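Local structure of ABC transporter ATP-binding/permease protein Rv1747 (Mycobacterium tuberculosis, 6CCD) at residues A[45-50]-A[61-66]; A[69-74]-A[85-90]; A[79-84]-A[97-102]. The protein takes part in moving an unknown substrate across the membrane as an ABC transporter needed for virulence, this chain being its first, phosphothreonine-binding FHA domain. All coordinates share one frame; numbering follows the deposited sequence.

Contact 1: A[45-50]-A[61-66]. With SO4 (sulfate ion), chain B.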
loop_
_atom_site.group_PDB
_atom_site.type_symbol
_atom_site.label_atom_id
_atom_site.label_comp_id
_atom_site.label_asym_id
_atom_site.label_seq_id
_atom_site.Cartn_x
_atom_site.Cartn_y
_atom_site.Cartn_z
ATOM N N SER A 45 6.065 -9.662 3.282
ATOM C CA SER A 45 6.861 -10.202 2.182
ATOM C C SER A 45 7.765 -9.126 1.578
ATOM O O SER A 45 7.520 -7.940 1.756
ATOM C CB SER A 45 5.940 -10.790 1.106
ATOM O OG SER A 45 5.176 -11.856 1.642
ATOM N N ARG A 46 8.804 -9.533 0.856
ATOM C CA ARG A 46 9.754 -8.559 0.313
ATOM C C ARG A 46 9.094 -7.571 -0.640
ATOM O O ARG A 46 9.336 -6.367 -0.556
ATOM C CB ARG A 46 10.910 -9.290 -0.359
ATOM C CG ARG A 46 11.789 -9.992 0.695
ATOM C CD ARG A 46 12.985 -10.685 0.112
ATOM N NE ARG A 46 13.962 -9.760 -0.454
ATOM C CZ ARG A 46 15.208 -10.114 -0.745
ATOM N NH1 ARG A 46 15.608 -11.354 -0.495
ATOM N NH2 ARG A 46 16.052 -9.241 -1.276
ATOM N N ALA A 47 8.249 -8.074 -1.534
ATOM C CA ALA A 47 7.436 -7.195 -2.382
ATOM C C ALA A 47 5.983 -7.518 -2.081
ATOM O O ALA A 47 5.369 -8.318 -2.772
ATOM C CB ALA A 47 7.749 -7.396 -3.862
ATOM N N HIS A 48 5.457 -6.909 -1.024
ATOM C CA HIS A 48 4.190 -7.317 -0.431
ATOM C C HIS A 48 2.977 -6.735 -1.173
ATOM O O HIS A 48 2.019 -7.457 -1.490
ATOM C CB HIS A 48 4.182 -6.893 1.057
ATOM C CG HIS A 48 3.111 -7.538 1.875
ATOM N ND1 HIS A 48 3.357 -8.607 2.713
ATOM C CD2 HIS A 48 1.787 -7.267 1.990
ATOM C CE1 HIS A 48 2.234 -8.967 3.310
ATOM N NE2 HIS A 48 1.262 -8.174 2.887
ATOM N N LEU A 49 3.015 -5.429 -1.437
ATOM C CA LEU A 49 1.975 -4.751 -2.209
ATOM C C LEU A 49 2.541 -4.057 -3.433
ATOM O O LEU A 49 3.676 -3.586 -3.402
ATOM C CB LEU A 49 1.270 -3.683 -1.378
ATOM C CG LEU A 49 0.592 -4.052 -0.074
ATOM C CD1 LEU A 49 -0.062 -2.791 0.457
ATOM C CD2 LEU A 49 -0.455 -5.169 -0.300
ATOM N N LEU A 50 1.728 -3.955 -4.482
ATOM C CA LEU A 50 1.985 -3.006 -5.563
ATOM C C LEU A 50 0.959 -1.900 -5.475
ATOM O O LEU A 50 -0.234 -2.176 -5.356
ATOM C CB LEU A 50 1.912 -3.691 -6.932
ATOM C CG LEU A 50 2.931 -4.821 -7.094
ATOM C CD1 LEU A 50 2.743 -5.510 -8.437
ATOM C CD2 LEU A 50 4.346 -4.266 -6.954
ATOM N N ILE A 61 -2.563 -3.363 -4.350
ATOM C CA ILE A 61 -2.689 -4.748 -4.807
ATOM C C ILE A 61 -1.811 -5.692 -4.003
ATOM O O ILE A 61 -0.611 -5.468 -3.874
ATOM C CB ILE A 61 -2.298 -4.875 -6.298
ATOM C CG1 ILE A 61 -3.191 -3.983 -7.164
ATOM C CG2 ILE A 61 -2.354 -6.347 -6.744
ATOM C CD1 ILE A 61 -2.608 -3.674 -8.538
ATOM N N ASP A 62 -2.414 -6.737 -3.448
ATOM C CA ASP A 62 -1.671 -7.822 -2.799
ATOM C C ASP A 62 -0.859 -8.571 -3.849
ATOM O O ASP A 62 -1.435 -9.173 -4.761
ATOM C CB ASP A 62 -2.647 -8.786 -2.092
ATOM C CG ASP A 62 -1.939 -9.868 -1.273
ATOM O OD1 ASP A 62 -0.689 -9.971 -1.317
ATOM O OD2 ASP A 62 -2.650 -10.636 -0.582
ATOM N N ASN A 63 0.470 -8.539 -3.723
ATOM C CA ASN A 63 1.370 -9.108 -4.726
ATOM C C ASN A 63 1.708 -10.561 -4.403
ATOM O O ASN A 63 2.884 -10.939 -4.321
ATOM C CB ASN A 63 2.649 -8.260 -4.805
ATOM C CG ASN A 63 3.563 -8.641 -5.956
ATOM O OD1 ASN A 63 3.114 -8.993 -7.047
ATOM N ND2 ASN A 63 4.867 -8.567 -5.707
ATOM N N GLY A 64 0.670 -11.367 -4.213
ATOM C CA GLY A 64 0.838 -12.761 -3.838
ATOM C C GLY A 64 1.637 -12.914 -2.560
ATOM O O GLY A 64 2.474 -13.805 -2.441
ATOM N N SER A 65 1.390 -12.031 -1.598
ATOM C CA SER A 65 2.085 -12.093 -0.316
ATOM C C SER A 65 1.642 -13.299 0.494
ATOM O O SER A 65 0.544 -13.819 0.303
ATOM C CB SER A 65 1.829 -10.825 0.491
ATOM O OG SER A 65 0.478 -10.779 0.928
ATOM N N LEU A 66 2.478 -13.727 1.428
ATOM C CA LEU A 66 2.086 -14.807 2.328
ATOM C C LEU A 66 0.954 -14.391 3.260
ATOM O O LEU A 66 -0.025 -15.115 3.424
ATOM C CB LEU A 66 3.290 -15.281 3.152
ATOM C CG LEU A 66 3.053 -16.402 4.173
ATOM C CD1 LEU A 66 2.616 -17.681 3.482
ATOM C CD2 LEU A 66 4.314 -16.640 5.015
HETATM S S SO4 B . 9.538 -13.233 1.109
HETATM O O1 SO4 B . 9.268 -12.595 -0.175
HETATM O O2 SO4 B . 8.563 -14.307 1.317
HETATM O O3 SO4 B . 10.900 -13.774 1.176
HETATM O O4 SO4 B . 9.393 -12.238 2.161
HETATM O O HOH W 1 4.969 -11.437 -2.088
#

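Contact 2: A[69-74]-A[85-90]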
loop_
_atom_site.group_PDB
_atom_site.type_symbol
_atom_site.label_atom_id
_atom_site.label_comp_id
_atom_site.label_asym_id
_atom_site.label_seq_id
_atom_site.Cartn_x
_atom_site.Cartn_y
_atom_site.Cartn_z
ATOM N N LEU A 69 -3.403 -8.642 2.874
ATOM C CA LEU A 69 -3.808 -7.237 2.880
ATOM C C LEU A 69 -5.189 -7.180 3.489
ATOM O O LEU A 69 -6.078 -7.945 3.084
ATOM C CB LEU A 69 -3.832 -6.664 1.455
ATOM C CG LEU A 69 -4.497 -5.317 1.168
ATOM C CD1 LEU A 69 -3.706 -4.164 1.811
ATOM C CD2 LEU A 69 -4.595 -5.111 -0.347
ATOM N N TYR A 70 -5.371 -6.296 4.461
ATOM C CA TYR A 70 -6.633 -6.210 5.190
ATOM C C TYR A 70 -7.263 -4.827 5.146
ATOM O O TYR A 70 -6.591 -3.806 5.344
ATOM C CB TYR A 70 -6.426 -6.614 6.648
ATOM C CG TYR A 70 -6.088 -8.074 6.815
ATOM C CD1 TYR A 70 -7.086 -9.008 7.068
ATOM C CD2 TYR A 70 -4.781 -8.524 6.693
ATOM C CE1 TYR A 70 -6.792 -10.349 7.215
ATOM C CE2 TYR A 70 -4.473 -9.870 6.834
ATOM C CZ TYR A 70 -5.489 -10.773 7.105
ATOM O OH TYR A 70 -5.205 -12.109 7.244
ATOM N N LEU A 71 -8.569 -4.811 4.890
ATOM C CA LEU A 71 -9.383 -3.609 5.004
ATOM C C LEU A 71 -10.540 -3.899 5.965
ATOM O O LEU A 71 -11.372 -4.752 5.676
ATOM C CB LEU A 71 -9.914 -3.181 3.634
ATOM C CG LEU A 71 -10.867 -1.983 3.597
ATOM C CD1 LEU A 71 -10.174 -0.709 4.055
ATOM C CD2 LEU A 71 -11.444 -1.794 2.209
ATOM N N ASN A 72 -10.578 -3.216 7.104
ATOM C CA ASN A 72 -11.642 -3.444 8.089
ATOM C C ASN A 72 -11.864 -4.925 8.398
ATOM O O ASN A 72 -12.986 -5.434 8.265
ATOM C CB ASN A 72 -12.951 -2.833 7.598
ATOM C CG ASN A 72 -12.796 -1.381 7.202
ATOM O OD1 ASN A 72 -12.127 -0.611 7.886
ATOM N ND2 ASN A 72 -13.408 -1.004 6.084
ATOM N N ASN A 73 -10.782 -5.610 8.754
ATOM C CA ASN A 73 -10.817 -7.027 9.152
ATOM C C ASN A 73 -11.211 -7.981 8.041
ATOM O O ASN A 73 -11.465 -9.158 8.282
ATOM C CB ASN A 73 -11.758 -7.224 10.343
ATOM C CG ASN A 73 -11.336 -6.410 11.538
ATOM O OD1 ASN A 73 -10.256 -6.615 12.091
ATOM N ND2 ASN A 73 -12.174 -5.472 11.936
ATOM N N ARG A 74 -11.248 -7.483 6.812
ATOM C CA ARG A 74 -11.482 -8.358 5.686
ATOM C C ARG A 74 -10.202 -8.519 4.885
ATOM O O ARG A 74 -9.607 -7.530 4.458
ATOM C CB ARG A 74 -12.597 -7.821 4.785
ATOM C CG ARG A 74 -12.913 -8.796 3.684
ATOM C CD ARG A 74 -13.967 -8.285 2.728
ATOM N NE ARG A 74 -14.267 -9.313 1.736
ATOM C CZ ARG A 74 -15.171 -9.182 0.773
ATOM N NH1 ARG A 74 -15.867 -8.057 0.667
ATOM N NH2 ARG A 74 -15.376 -10.176 -0.082
ATOM N N GLN A 85 -7.829 6.268 3.004
ATOM C CA GLN A 85 -7.992 4.869 3.339
ATOM C C GLN A 85 -6.879 4.403 4.268
ATOM O O GLN A 85 -5.719 4.750 4.075
ATOM C CB GLN A 85 -8.006 4.035 2.052
ATOM C CG GLN A 85 -8.475 2.627 2.232
ATOM C CD GLN A 85 -9.924 2.568 2.632
ATOM O OE1 GLN A 85 -10.249 2.552 3.818
ATOM N NE2 GLN A 85 -10.809 2.539 1.644
ATOM N N ARG A 86 -7.234 3.634 5.288
ATOM C CA ARG A 86 -6.231 2.956 6.088
ATOM C C ARG A 86 -6.338 1.461 5.853
ATOM O O ARG A 86 -7.440 0.915 5.882
ATOM C CB ARG A 86 -6.405 3.263 7.571
ATOM C CG ARG A 86 -5.583 2.358 8.470
ATOM C CD ARG A 86 -5.699 2.756 9.937
ATOM N NE ARG A 86 -4.439 3.301 10.419
ATOM C CZ ARG A 86 -4.331 4.276 11.310
ATOM N NH1 ARG A 86 -5.419 4.827 11.836
ATOM N NH2 ARG A 86 -3.127 4.702 11.670
ATOM N N VAL A 87 -5.206 0.801 5.618
ATOM C CA VAL A 87 -5.201 -0.647 5.504
ATOM C C VAL A 87 -4.167 -1.225 6.460
ATOM O O VAL A 87 -3.335 -0.490 7.016
ATOM C CB VAL A 87 -4.881 -1.118 4.064
ATOM C CG1 VAL A 87 -5.882 -0.550 3.072
ATOM C CG2 VAL A 87 -3.441 -0.741 3.681
ATOM N N HIS A 88 -4.223 -2.536 6.659
ATOM C CA HIS A 88 -3.174 -3.244 7.381
ATOM C C HIS A 88 -2.615 -4.343 6.497
ATOM O O HIS A 88 -3.355 -4.992 5.769
ATOM C CB HIS A 88 -3.704 -3.845 8.681
ATOM C CG HIS A 88 -4.200 -2.825 9.653
ATOM N ND1 HIS A 88 -3.424 -2.341 10.683
ATOM C CD2 HIS A 88 -5.385 -2.177 9.739
ATOM C CE1 HIS A 88 -4.115 -1.454 11.374
ATOM N NE2 HIS A 88 -5.309 -1.337 10.823
ATOM N N ILE A 89 -1.306 -4.562 6.567
ATOM C CA ILE A 89 -0.713 -5.684 5.870
ATOM C C ILE A 89 -0.176 -6.687 6.882
ATOM O O ILE A 89 0.256 -6.302 7.972
ATOM C CB ILE A 89 0.411 -5.231 4.921
ATOM C CG1 ILE A 89 1.369 -4.274 5.643
ATOM C CG2 ILE A 89 -0.185 -4.516 3.693
ATOM C CD1 ILE A 89 2.530 -3.810 4.749
ATOM N N GLY A 90 -0.214 -7.965 6.513
ATOM C CA GLY A 90 0.350 -9.030 7.339
ATOM C C GLY A 90 -0.634 -9.663 8.308
ATOM O O GLY A 90 -0.482 -10.818 8.678
HETATM O O HOH W 2 -2.487 -12.751 7.758
HETATM O O HOH W 3 -8.395 -1.178 7.683
HETATM O O HOH W 4 -10.291 1.511 7.108
#

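Contact 3: A[79-84]-A[97-102]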
loop_
_atom_site.group_PDB
_atom_site.type_symbol
_atom_site.label_atom_id
_atom_site.label_comp_id
_atom_site.label_asym_id
_atom_site.label_seq_id
_atom_site.Cartn_x
_atom_site.Cartn_y
_atom_site.Cartn_z
ATOM N N VAL A 79 -7.318 -3.155 -2.760
ATOM C CA VAL A 79 -8.090 -2.080 -2.137
ATOM C C VAL A 79 -8.160 -0.889 -3.084
ATOM O O VAL A 79 -7.129 -0.420 -3.576
ATOM C CB VAL A 79 -7.484 -1.639 -0.777
ATOM C CG1 VAL A 79 -8.120 -0.341 -0.288
ATOM C CG2 VAL A 79 -7.642 -2.745 0.258
ATOM N N ASP A 80 -9.375 -0.417 -3.358
ATOM C CA ASP A 80 -9.557 0.778 -4.174
ATOM C C ASP A 80 -9.413 2.015 -3.278
ATOM O O ASP A 80 -10.035 2.111 -2.219
ATOM C CB ASP A 80 -10.919 0.770 -4.890
ATOM C CG ASP A 80 -11.049 -0.369 -5.905
ATOM O OD1 ASP A 80 -10.310 -0.384 -6.915
ATOM O OD2 ASP A 80 -11.901 -1.257 -5.695
ATOM N N ILE A 81 -8.567 2.945 -3.704
ATOM C CA ILE A 81 -8.297 4.162 -2.948
ATOM C C ILE A 81 -8.891 5.392 -3.643
ATOM O O ILE A 81 -8.262 5.971 -4.532
ATOM C CB ILE A 81 -6.779 4.367 -2.782
ATOM C CG1 ILE A 81 -6.115 3.064 -2.320
ATOM C CG2 ILE A 81 -6.494 5.534 -1.846
ATOM C CD1 ILE A 81 -4.588 3.046 -2.505
ATOM N N TYR A 82 -10.084 5.800 -3.234
ATOM C CA TYR A 82 -10.778 6.917 -3.883
ATOM C C TYR A 82 -10.353 8.274 -3.333
ATOM O O TYR A 82 -10.098 9.210 -4.090
ATOM C CB TYR A 82 -12.290 6.763 -3.727
ATOM C CG TYR A 82 -12.813 5.474 -4.295
ATOM C CD1 TYR A 82 -13.136 5.371 -5.637
ATOM C CD2 TYR A 82 -12.964 4.353 -3.493
ATOM C CE1 TYR A 82 -13.609 4.189 -6.165
ATOM C CE2 TYR A 82 -13.434 3.167 -4.011
ATOM C CZ TYR A 82 -13.754 3.089 -5.348
ATOM O OH TYR A 82 -14.225 1.903 -5.867
ATOM N N ASP A 83 -10.294 8.383 -2.011
ATOM C CA ASP A 83 -9.883 9.632 -1.382
ATOM C C ASP A 83 -8.897 9.398 -0.248
ATOM O O ASP A 83 -7.798 9.951 -0.233
ATOM C CB ASP A 83 -11.090 10.398 -0.849
ATOM C CG ASP A 83 -10.696 11.715 -0.203
ATOM O OD1 ASP A 83 -10.220 12.617 -0.929
ATOM O OD2 ASP A 83 -10.842 11.845 1.031
ATOM N N ALA A 84 -9.303 8.587 0.714
ATOM C CA ALA A 84 -8.456 8.302 1.859
ATOM C C ALA A 84 -8.805 6.928 2.398
ATOM O O ALA A 84 -9.941 6.472 2.269
ATOM C CB ALA A 84 -8.617 9.360 2.923
ATOM N N LEU A 97 -0.962 1.098 6.903
ATOM C CA LEU A 97 -0.654 2.084 5.868
ATOM C C LEU A 97 -1.823 3.060 5.725
ATOM O O LEU A 97 -2.969 2.646 5.604
ATOM C CB LEU A 97 -0.383 1.401 4.517
ATOM C CG LEU A 97 0.658 0.289 4.485
ATOM C CD1 LEU A 97 0.617 -0.397 3.119
ATOM C CD2 LEU A 97 2.056 0.813 4.801
ATOM N N ASP A 98 -1.525 4.351 5.747
ATOM C CA ASP A 98 -2.529 5.376 5.517
ATOM C C ASP A 98 -2.337 5.956 4.125
ATOM O O ASP A 98 -1.253 6.432 3.798
ATOM C CB ASP A 98 -2.434 6.489 6.562
ATOM C CG ASP A 98 -2.957 6.061 7.914
ATOM O OD1 ASP A 98 -4.000 5.379 7.944
ATOM O OD2 ASP A 98 -2.333 6.406 8.942
ATOM N N PHE A 99 -3.388 5.912 3.314
ATOM C CA PHE A 99 -3.322 6.431 1.952
ATOM C C PHE A 99 -4.050 7.755 1.858
ATOM O O PHE A 99 -5.120 7.923 2.439
ATOM C CB PHE A 99 -3.940 5.450 0.953
ATOM C CG PHE A 99 -3.256 4.122 0.893
ATOM C CD1 PHE A 99 -1.914 4.036 0.578
ATOM C CD2 PHE A 99 -3.966 2.953 1.113
ATOM C CE1 PHE A 99 -1.283 2.816 0.504
ATOM C CE2 PHE A 99 -3.343 1.733 1.031
ATOM C CZ PHE A 99 -2.001 1.660 0.732
ATOM N N GLU A 100 -3.490 8.701 1.117
ATOM C CA GLU A 100 -4.219 9.938 0.886
ATOM C C GLU A 100 -4.029 10.373 -0.557
ATOM O O GLU A 100 -2.917 10.375 -1.068
ATOM C CB GLU A 100 -3.764 11.009 1.875
ATOM C CG GLU A 100 -3.868 12.435 1.393
ATOM C CD GLU A 100 -3.354 13.413 2.436
ATOM O OE1 GLU A 100 -3.735 13.251 3.617
ATOM O OE2 GLU A 100 -2.574 14.332 2.085
ATOM N N VAL A 101 -5.131 10.697 -1.221
ATOM C CA VAL A 101 -5.095 11.042 -2.636
ATOM C C VAL A 101 -5.148 12.550 -2.829
ATOM O O VAL A 101 -6.036 13.205 -2.286
ATOM C CB VAL A 101 -6.272 10.420 -3.397
ATOM C CG1 VAL A 101 -6.185 10.778 -4.859
ATOM C CG2 VAL A 101 -6.292 8.904 -3.215
ATOM N N GLY A 102 -4.216 13.099 -3.607
ATOM C CA GLY A 102 -4.230 14.523 -3.902
ATOM C C GLY A 102 -3.382 15.319 -2.926
ATOM O O GLY A 102 -2.899 14.779 -1.937
#

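Contact 1: A[45-50]-A[61-66]
The loops at the end of the sandwich that in FHA domains bind the phosphopeptide, with their Ser-X-X-His and Asn-Gly-Ser signature stretches, bring His-48 and Ser-65 together. CB of Ser-65 sits over the centre of the His-48 imidazole at 3.5 Å from the ring centroid, 13° off the ring normal, a CH-pi contact. The imidazole is fixed in rotation by its rim: ND1 accepts the N-H of Ser-45 in the ring plane (3.0 Å), and NE2 is hydrogen-bonded to O of Gly-68. OD1 of Asp-62 grips Ser-65 twice, through the backbone N (an Asx motif) and OG (2.7 Å), which approach from opposite faces of the carboxylate. In this FHA domain too the loops probably receive the phosphothreonine. A sulfate, probably from the crystallisation liquor, is bound here by N of Arg-46 (3.3 Å to O1) and by NH1 of Arg-31, a position consistent with that of a phosphate. Leading out of the loops, strands 49-54 and 57-62 form a hairpin in which Leu-50 and Ile-61 exchange two backbone bonds; N of Asn-63 continues the pairing to O of His-48 (2.9 Å). With CG anti to the backbone N (chi1 -172°), the Asn-63 side chain reaches across to segment 45-50, and ND2 bonds O of Ala-47 at 3.0 Å from above its carbonyl plane.

Contact 2: A[69-74]-A[85-90]
Leu-69 and Tyr-70 pair with Ile-89 and His-88 where strand 69-71 runs antiparallel to strand 84-89, in one of the two sheets of the FHA beta sandwich. Tyr-70 and His-88 form the hydrogen-bonded pair: N of Tyr-70 gives to O of His-88 at 2.7 Å, nearly in line with the carbonyl bond, and N of His-88 returns a bond to O of Tyr-70. The tight side is the apolar face turned to the sandwich core, where CD1 of Leu-69 touches both CG2 of Val-87 (3.9 Å) and CG2 of Ile-89 (4.0 Å); Leu-49 and Val-79 of the other sheet close over Leu-69. The opposite face, with Tyr-70 and His-88, is partly exposed and polar. The tyrosine ring turns an edge to O of His-88, and a water lies between its OH and O of Gly-90. Beyond Leu-71 the chain reverses through a type I' turn ending at Arg-74, and solvent replaces direct pairing: one water joins N of Asn-72 to O of Arg-86, and a second lies within bonding distance of OD1 of Asn-72 and the same oxygen. A chi1 of 176° swings Leu-71 CG beside its carbonyl carbon, and CD1 meets OE1 of Gln-85 at 3.3 Å.

Contact 3: A[79-84]-A[97-102]
The Phe-99 ring carries the Ile-81 methyl CD1 on one face, 3.9 Å from the ring centroid and 18° off its normal, a CH-pi contact shifted toward the rim on the CD2 side (3.7 Å to CD2). The Ile-81 and Phe-99 side chains cross at about a right angle. Other core side chains close round Phe-99: Leu-51 and Ala-60 from the facing sheet, Val-87 and Val-12 from its own. In Ile-81, CG1 lies beside the backbone N (chi1 -47°) and the chain is extended at chi2 (164°), which carries CD1 over the ring while CG2 is left to meet CG2 of Val-101 at 3.6 Å. Strand 78-81 is an outer strand of one sheet of the FHA beta sandwich and strand 96-101 an inner strand of the other, so Ile-81 reaches from sheet to sheet. The chain then turns through Tyr-82 and Asp-83 into strand 84-89, a neighbour of 96-101. N of Val-101 bonds O of Asp-83 at 2.9 Å. Ala-84 and Glu-100 follow as a non-hydrogen-bonded antiparallel pair, their side chains on the sheet face away from Phe-99, and CA of Ala-84 makes a CA-H...O contact with O of Phe-99 (3.4 Å).

Overall arrangement
Contact 1 is the surface member, made mostly of polar loop groups; contacts 2 and 3 are partly buried and owe more to apolar side chains. Leu-49 of contact 1 is one point where the two sheets of the sandwich meet, packing on Leu-69 and Ile-89 of contact 2 and on Leu-97 of contact 3. Contacts 2 and 3 share strand 84-89, flanked by 69-71 and 96-101, but contact 3 also spans to the other sheet through Ile-81; their segments alternate along the chain. Contacts 1 and 3 lie on opposite sides of the chain's centre, about 18 Å apart between centres, so the sulfate-binding loops are well separated from the Ile-81 and Phe-99 packing.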